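Local coordinates for protein (R)-specific secondary-alkylsulfatase (Pseudomonas sp., PDB 4AXH) that hydrolyses secondary alkyl sulfates at a two-zinc site with strict inversion of configuration, turning (R)-sulfate esters into (S)-alcohols and sulfate, at residues D148-A153 and I182-A188; Q74-A78 and E154-A158; F210-V215 and L261-N265. One frame throughout, in Å; residues are numbered along the deposited sequence. Where two conformers were deposited one is given.

Interaction 1 (D148-A153 and I182-A188). With ZN (zinc ion), chain C.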
# COMPACT_ATOMS: atom_id res chain seq x y z
N ASP A 148 11.06 26.71 -4.85
CA ASP A 148 11.56 25.63 -5.69
C ASP A 148 12.67 26.02 -6.64
O ASP A 148 12.87 27.21 -6.96
CB ASP A 148 10.45 24.75 -6.28
CG ASP A 148 9.67 24.03 -5.21
OD1 ASP A 148 10.18 23.93 -4.08
OD2 ASP A 148 8.54 23.60 -5.49
N THR A 149 13.45 25.01 -7.07
CA THR A 149 14.63 25.21 -7.90
C THR A 149 14.64 24.36 -9.19
O THR A 149 15.71 24.08 -9.75
CB THR A 149 15.86 24.91 -7.04
OG1 THR A 149 15.81 23.53 -6.70
CG2 THR A 149 15.92 25.75 -5.76
N LEU A 150 13.44 23.95 -9.66
CA LEU A 150 13.23 23.10 -10.83
C LEU A 150 13.94 21.71 -10.69
O LEU A 150 14.44 21.39 -9.60
CB LEU A 150 13.58 23.83 -12.15
CG LEU A 150 12.99 25.24 -12.41
CD1 LEU A 150 13.43 25.77 -13.76
CD2 LEU A 150 11.47 25.24 -12.35
N THR A 151 13.95 20.89 -11.77
CA THR A 151 14.49 19.52 -11.79
C THR A 151 16.00 19.46 -11.99
O THR A 151 16.65 18.54 -11.47
CB THR A 151 13.80 18.72 -12.93
OG1 THR A 151 12.42 19.03 -12.99
CG2 THR A 151 13.95 17.25 -12.79
N THR A 152 16.54 20.34 -12.83
CA THR A 152 17.94 20.30 -13.21
C THR A 152 18.65 21.63 -13.05
O THR A 152 18.02 22.69 -13.08
CB THR A 152 18.07 19.76 -14.63
OG1 THR A 152 17.68 20.77 -15.56
CG2 THR A 152 17.24 18.49 -14.85
N ALA A 153 19.98 21.58 -12.92
CA ALA A 153 20.81 22.78 -12.76
C ALA A 153 20.71 23.69 -14.00
O ALA A 153 20.66 24.93 -13.86
CB ALA A 153 22.25 22.36 -12.49
N ILE A 182 12.31 15.53 -6.78
CA ILE A 182 13.44 15.98 -7.59
C ILE A 182 13.15 17.17 -8.51
O ILE A 182 14.05 17.97 -8.79
CB ILE A 182 14.23 14.84 -8.30
CG1 ILE A 182 14.07 13.49 -7.57
CG2 ILE A 182 15.72 15.21 -8.44
CD1 ILE A 182 14.36 12.16 -8.42
N ASP A 183 11.90 17.33 -8.95
CA ASP A 183 11.50 18.44 -9.81
C ASP A 183 11.36 19.75 -9.02
O ASP A 183 11.04 20.80 -9.59
CB ASP A 183 10.23 18.11 -10.63
CG ASP A 183 9.05 17.47 -9.90
OD1 ASP A 183 9.29 16.65 -8.97
OD2 ASP A 183 7.89 17.75 -10.28
N HIS A 184 11.63 19.68 -7.72
CA HIS A 184 11.51 20.84 -6.86
C HIS A 184 12.80 21.27 -6.18
O HIS A 184 12.98 22.47 -5.95
CB HIS A 184 10.31 20.66 -5.90
CG HIS A 184 9.03 20.47 -6.64
ND1 HIS A 184 8.27 21.55 -7.05
CD2 HIS A 184 8.48 19.34 -7.13
CE1 HIS A 184 7.27 21.04 -7.75
NE2 HIS A 184 7.34 19.71 -7.82
N PHE A 185 13.74 20.32 -5.95
CA PHE A 185 15.06 20.62 -5.34
C PHE A 185 16.25 20.40 -6.30
O PHE A 185 17.36 20.85 -6.01
CB PHE A 185 15.27 19.79 -4.05
CG PHE A 185 15.30 18.28 -4.18
CD1 PHE A 185 16.42 17.63 -4.69
CD2 PHE A 185 14.25 17.50 -3.70
CE1 PHE A 185 16.44 16.22 -4.81
CE2 PHE A 185 14.29 16.09 -3.79
CZ PHE A 185 15.37 15.47 -4.36
N GLY A 186 16.00 19.67 -7.39
CA GLY A 186 17.00 19.21 -8.36
C GLY A 186 17.96 20.19 -8.96
O GLY A 186 19.06 19.81 -9.33
N GLY A 187 17.54 21.44 -9.11
CA GLY A 187 18.37 22.48 -9.72
C GLY A 187 18.97 23.49 -8.77
O GLY A 187 19.57 24.46 -9.24
N ALA A 188 18.86 23.24 -7.45
CA ALA A 188 19.43 24.11 -6.42
C ALA A 188 20.93 24.49 -6.66
O ALA A 188 21.20 25.69 -6.79
CB ALA A 188 19.23 23.49 -5.06
ZN ZN C . 6.30 18.43 -8.99
O HOH W 1 10.57 23.65 -9.43
O HOH W 2 6.67 16.52 -8.19
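The carboxylate of Asp-148 meets the ring edge of His-184. OD2 of Asp-148 accepts a hydrogen bond from ND1 of His-184 at 2.6 Å. The two flat groups are strongly turned against each other, with planes 67° apart. The N-H reaches OD2 from above the carboxylate plane, and the bond is bent, 140° at the hydrogen. With ND1 engaged, the other ring nitrogen, NE2 of His-184, faces the zinc ion and binds it at 2.0 Å. Asp-183 turns its CG between its own backbone N and carbonyl carbon (chi1 47°), which carries OD2 of Asp-183 to the same zinc at 2.2 Å. A water, Asp-310 and His-355 complete the site. CB of Asp-183 rests against OG1 of Thr-151, which is hydrogen-bonded to Asp-131.

The backbones also join. Thr-149 N donates to His-184 O at 2.8 Å. Gly-187 N donates to Leu-150 O at 3.1 Å. Gly-186 and Gly-187 pack close against the loop through CA-H...O contacts: CA of Gly-186 is 3.2 Å from Thr-151 O, and CA of Gly-187 is 3.4 Å from Thr-152 O. A water links Asp-183 O to Leu-150 N, the latter bond weak.

His-184 and Asp-183 belong to the metal-binding HxHxDH motif of the metallo-beta-lactamase superfamily. OD2 of Asp-148 also accepts from Ser-178 and Gln-354. Asp-148 is thus a second-shell residue: together with the zinc, it helps to fix the rotation of the His-184 ring, and it probably makes NE2 a more electron-rich zinc ligand.

Interaction 2 (Q74-A78 and E154-A158)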
# COMPACT_ATOMS: atom_id res chain seq x y z
N GLN A 74 15.29 26.12 -26.93
CA GLN A 74 15.97 25.00 -26.31
C GLN A 74 16.86 25.47 -25.15
O GLN A 74 17.35 26.60 -25.12
CB GLN A 74 16.90 24.30 -27.33
CG GLN A 74 16.25 23.74 -28.58
CD GLN A 74 17.30 23.28 -29.56
OE1 GLN A 74 18.25 24.01 -29.91
NE2 GLN A 74 17.16 22.06 -30.04
N ILE A 75 17.12 24.53 -24.23
CA ILE A 75 18.03 24.67 -23.12
C ILE A 75 19.01 23.51 -23.34
O ILE A 75 18.58 22.36 -23.53
CB ILE A 75 17.30 24.59 -21.75
CG1 ILE A 75 16.31 25.76 -21.57
CG2 ILE A 75 18.32 24.53 -20.59
CD1 ILE A 75 15.29 25.52 -20.44
N LYS A 76 20.31 23.81 -23.37
CA LYS A 76 21.35 22.81 -23.59
C LYS A 76 22.18 22.56 -22.34
O LYS A 76 22.24 23.41 -21.44
CB LYS A 76 22.27 23.26 -24.74
CG LYS A 76 21.62 23.18 -26.12
CD LYS A 76 22.09 24.30 -27.05
CE LYS A 76 21.01 25.32 -27.35
NZ LYS A 76 20.67 26.20 -26.18
N ASN A 77 22.83 21.38 -22.30
CA ASN A 77 23.73 20.89 -21.25
C ASN A 77 25.11 21.53 -21.49
O ASN A 77 25.28 22.24 -22.49
CB ASN A 77 23.81 19.35 -21.37
CG ASN A 77 24.73 18.68 -20.38
OD1 ASN A 77 25.93 18.46 -20.64
ND2 ASN A 77 24.18 18.37 -19.21
N ALA A 78 26.13 21.26 -20.60
CA ALA A 78 27.51 21.73 -20.80
C ALA A 78 28.10 21.16 -22.08
O ALA A 78 28.72 21.90 -22.85
CB ALA A 78 28.37 21.37 -19.62
N GLU A 154 20.63 23.07 -15.20
CA GLU A 154 20.53 23.78 -16.49
C GLU A 154 19.20 24.50 -16.63
O GLU A 154 19.19 25.64 -17.11
CB GLU A 154 20.79 22.84 -17.69
CG GLU A 154 22.13 22.12 -17.66
CD GLU A 154 22.10 20.82 -16.88
OE1 GLU A 154 21.11 20.58 -16.17
OE2 GLU A 154 23.09 20.05 -16.96
N THR A 155 18.10 23.88 -16.17
CA THR A 155 16.78 24.50 -16.22
C THR A 155 16.63 25.61 -15.17
O THR A 155 16.17 26.71 -15.50
CB THR A 155 15.63 23.48 -16.39
OG1 THR A 155 15.61 22.56 -15.31
CG2 THR A 155 15.71 22.73 -17.72
N ALA A 156 17.13 25.36 -13.94
CA ALA A 156 17.17 26.36 -12.86
C ALA A 156 17.88 27.63 -13.33
O ALA A 156 17.36 28.73 -13.15
CB ALA A 156 17.89 25.79 -11.66
N ARG A 157 19.03 27.45 -13.97
CA ARG A 157 19.85 28.53 -14.53
C ARG A 157 19.11 29.27 -15.64
O ARG A 157 19.09 30.49 -15.63
CB ARG A 157 21.21 27.98 -15.03
CG ARG A 157 22.25 29.03 -15.36
CD ARG A 157 22.91 29.65 -14.14
NE ARG A 157 22.11 30.73 -13.55
CZ ARG A 157 22.09 31.97 -14.01
NH1 ARG A 157 22.81 32.30 -15.08
NH2 ARG A 157 21.33 32.89 -13.42
N ALA A 158 18.51 28.53 -16.58
CA ALA A 158 17.76 29.14 -17.67
C ALA A 158 16.55 29.95 -17.18
O ALA A 158 16.32 31.04 -17.69
CB ALA A 158 17.35 28.08 -18.68
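This is a small, largely apolar strand-on-helix contact. Strand 74-76, half of a two-stranded antiparallel hairpin with strand 82-85, lies against the start of helix 153-164 in the metallo-beta-lactamase fold. The short axes approach to 8.7 Å and run 125° apart.

Ile-75 makes most of the contact. Its CG1 branch lies beside its own backbone N (chi1 -63°) and carries CD1 to the helix. CD1 of Ile-75 reaches CB of Ala-158 at 3.7 Å and CG2 of Thr-155 at 3.9 Å. The second branch, CG2 of Ile-75, lies over the backbone of Glu-154, 3.8 Å from its O. Thr-155 turns its methyl to Ile-75, while its hydroxyl bonds to Asp-131 and Thr-152. Trp-84 and Val-83 of the hairpin add further cover to Ile-75 and Thr-155.

At the polar end, the chain of Glu-154 bends at chi2 (86°). Its CG passes Lys-76 O at 4.0 Å. An approach of Asn-77 ND2 to Glu-154 OE2 is doubtful, resting on one of two conformers. OD1 of Asn-77 accepts from Glu-79 N, and OE1 of Glu-154 from Thr-258 N.

The chemistry is therefore divided: hydrocarbon joins hairpin to helix, while Glu-154 ties the helix start to the loop at Thr-258.

Interaction 3 (F210-V215 and L261-N265)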
# COMPACT_ATOMS: atom_id res chain seq x y z
N PHE A 210 12.54 16.11 5.23
CA PHE A 210 12.99 16.32 3.86
C PHE A 210 14.16 15.44 3.44
O PHE A 210 14.02 14.66 2.49
CB PHE A 210 13.26 17.80 3.58
CG PHE A 210 13.71 18.10 2.17
CD1 PHE A 210 15.06 18.07 1.82
CD2 PHE A 210 12.79 18.45 1.19
CE1 PHE A 210 15.48 18.37 0.52
CE2 PHE A 210 13.22 18.76 -0.11
CZ PHE A 210 14.56 18.72 -0.43
N MET A 211 15.32 15.60 4.12
CA MET A 211 16.54 14.85 3.81
C MET A 211 16.35 13.34 3.77
O MET A 211 16.67 12.72 2.75
CB MET A 211 17.71 15.28 4.69
CG MET A 211 18.37 16.61 4.24
SD MET A 211 19.03 16.74 2.52
CE MET A 211 20.01 15.21 2.40
N GLU A 212 15.70 12.77 4.81
CA GLU A 212 15.39 11.34 4.90
C GLU A 212 14.60 10.90 3.67
O GLU A 212 14.88 9.83 3.14
CB GLU A 212 14.53 11.04 6.15
CG GLU A 212 15.08 11.55 7.48
CD GLU A 212 14.62 12.91 7.99
OE1 GLU A 212 15.27 13.94 7.67
OE2 GLU A 212 13.66 12.93 8.79
N HIS A 213 13.65 11.72 3.19
CA HIS A 213 12.80 11.38 2.06
C HIS A 213 13.36 11.69 0.70
O HIS A 213 13.25 10.86 -0.19
CB HIS A 213 11.39 11.95 2.23
CG HIS A 213 10.66 11.30 3.35
ND1 HIS A 213 10.36 11.99 4.50
CD2 HIS A 213 10.28 10.01 3.49
CE1 HIS A 213 9.75 11.12 5.28
NE2 HIS A 213 9.68 9.91 4.71
N ALA A 214 13.97 12.88 0.53
CA ALA A 214 14.59 13.26 -0.74
C ALA A 214 15.59 12.15 -1.20
O ALA A 214 15.63 11.82 -2.38
CB ALA A 214 15.29 14.60 -0.58
N VAL A 215 16.33 11.54 -0.25
CA VAL A 215 17.33 10.50 -0.54
C VAL A 215 16.79 9.04 -0.58
O VAL A 215 17.25 8.26 -1.41
CB VAL A 215 18.67 10.70 0.26
CG1 VAL A 215 19.11 12.16 0.27
CG2 VAL A 215 18.54 10.21 1.69
N LEU A 261 21.30 18.23 -4.98
CA LEU A 261 20.69 18.18 -3.67
C LEU A 261 21.45 19.09 -2.74
O LEU A 261 22.55 18.75 -2.33
CB LEU A 261 20.69 16.75 -3.13
CG LEU A 261 19.49 16.34 -2.31
CD1 LEU A 261 19.35 14.81 -2.30
CD2 LEU A 261 19.54 16.89 -0.93
N VAL A 262 20.93 20.28 -2.44
CA VAL A 262 21.57 21.14 -1.46
C VAL A 262 20.77 21.14 -0.16
O VAL A 262 19.60 21.55 -0.14
CB VAL A 262 22.23 22.49 -1.89
CG1 VAL A 262 22.37 22.63 -3.40
CG2 VAL A 262 21.59 23.70 -1.24
N ALA A 263 21.36 20.58 0.90
CA ALA A 263 20.75 20.45 2.21
C ALA A 263 20.08 21.72 2.71
O ALA A 263 20.66 22.81 2.59
CB ALA A 263 21.77 19.97 3.21
N PRO A 264 18.84 21.62 3.26
CA PRO A 264 18.18 22.82 3.81
C PRO A 264 18.84 23.36 5.09
O PRO A 264 19.57 22.67 5.80
CB PRO A 264 16.76 22.34 4.09
CG PRO A 264 16.66 20.99 3.44
CD PRO A 264 18.01 20.43 3.45
N ASN A 265 18.56 24.63 5.35
CA ASN A 265 19.03 25.45 6.45
C ASN A 265 18.02 25.31 7.60
O ASN A 265 18.35 24.81 8.67
CB ASN A 265 18.99 26.89 5.96
CG ASN A 265 20.11 27.75 6.36
OD1 ASN A 265 21.00 28.02 5.56
ND2 ASN A 265 20.04 28.30 7.57
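Leu-261 pushes its forked end between Met-211 and Val-215, one turn apart on helix 210-219. Each prong has its own neighbour. CD1 of Leu-261 sits 3.7 Å from CG1 of Val-215, and the two side chains cross at about a right angle. CD2 of Leu-261 meets SD of Met-211 at 3.5 Å and CE at 3.8 Å. The small CB of Ala-214 floors the space beside CD1 of Leu-261, at a loose 4.4 Å.

The second bump on the loop is the ring of Pro-264. It fits the notch between Phe-210 and Met-211. CG of Pro-264 touches CD1 of Phe-210 at 3.7 Å, approaching the ring obliquely. CD of Pro-264 rests on CG of Met-211 at 3.9 Å. Met-211 thus stands as a ridge between the two hollows. Its chain is bent at chi2 and chi3 (-57° and -49°), and this curl keeps sulfur and methyl folded against the loop. Ala-263 passes beside the sulfur with only its CA and small CB.

With CG anti to the backbone N (chi1 -179°), the ring of Phe-210 reaches Pro-264 and lays one face against CB of Ala-214. It also stacks on Tyr-177 and meets the ring of Phe-185 steeply. Behind the loop, Val-204 and Ala-206 of strand 203-207 support Pro-264. Val-262 O accepts a bond from Tyr-177, and Ala-263 N donates to Glu-194.

The contact is wholly apolar between these two segments. The side chain of Phe-210 is about 6 Å from that of zinc ligand His-179 and about 7 Å from that of His-184. Parallel neighbours 203-207 and 266-268 are linked by a beta-alpha-beta crossover. The contact packs the first helix of that connection against its end, in the alpha-beta metallo-beta-lactamase fold.

In the fold
Interaction 1 lies in the middle, its centre about 12 Å from the centres of interactions 2 and 3. Interactions 2 and 3 do not touch; their centres are about 23 Å apart. Interaction 2 joins interaction 1 through the start of helix 153-164, where Ala-156 and Thr-155 pack on Gly-187, Thr-149 and Leu-150. Interaction 3 joins it through Phe-185, which packs on Phe-210, Ala-214 and Leu-261. Along the chain the segments of interactions 1 and 2 alternate, and interaction 3 follows both. The loop after strand 144-147 serves interaction 1, and the loop before strand 266-268 serves interaction 3; both strands belong to the eight-stranded sheet. The zinc-binding turn 182-188 is thus packed from both neighbouring contacts.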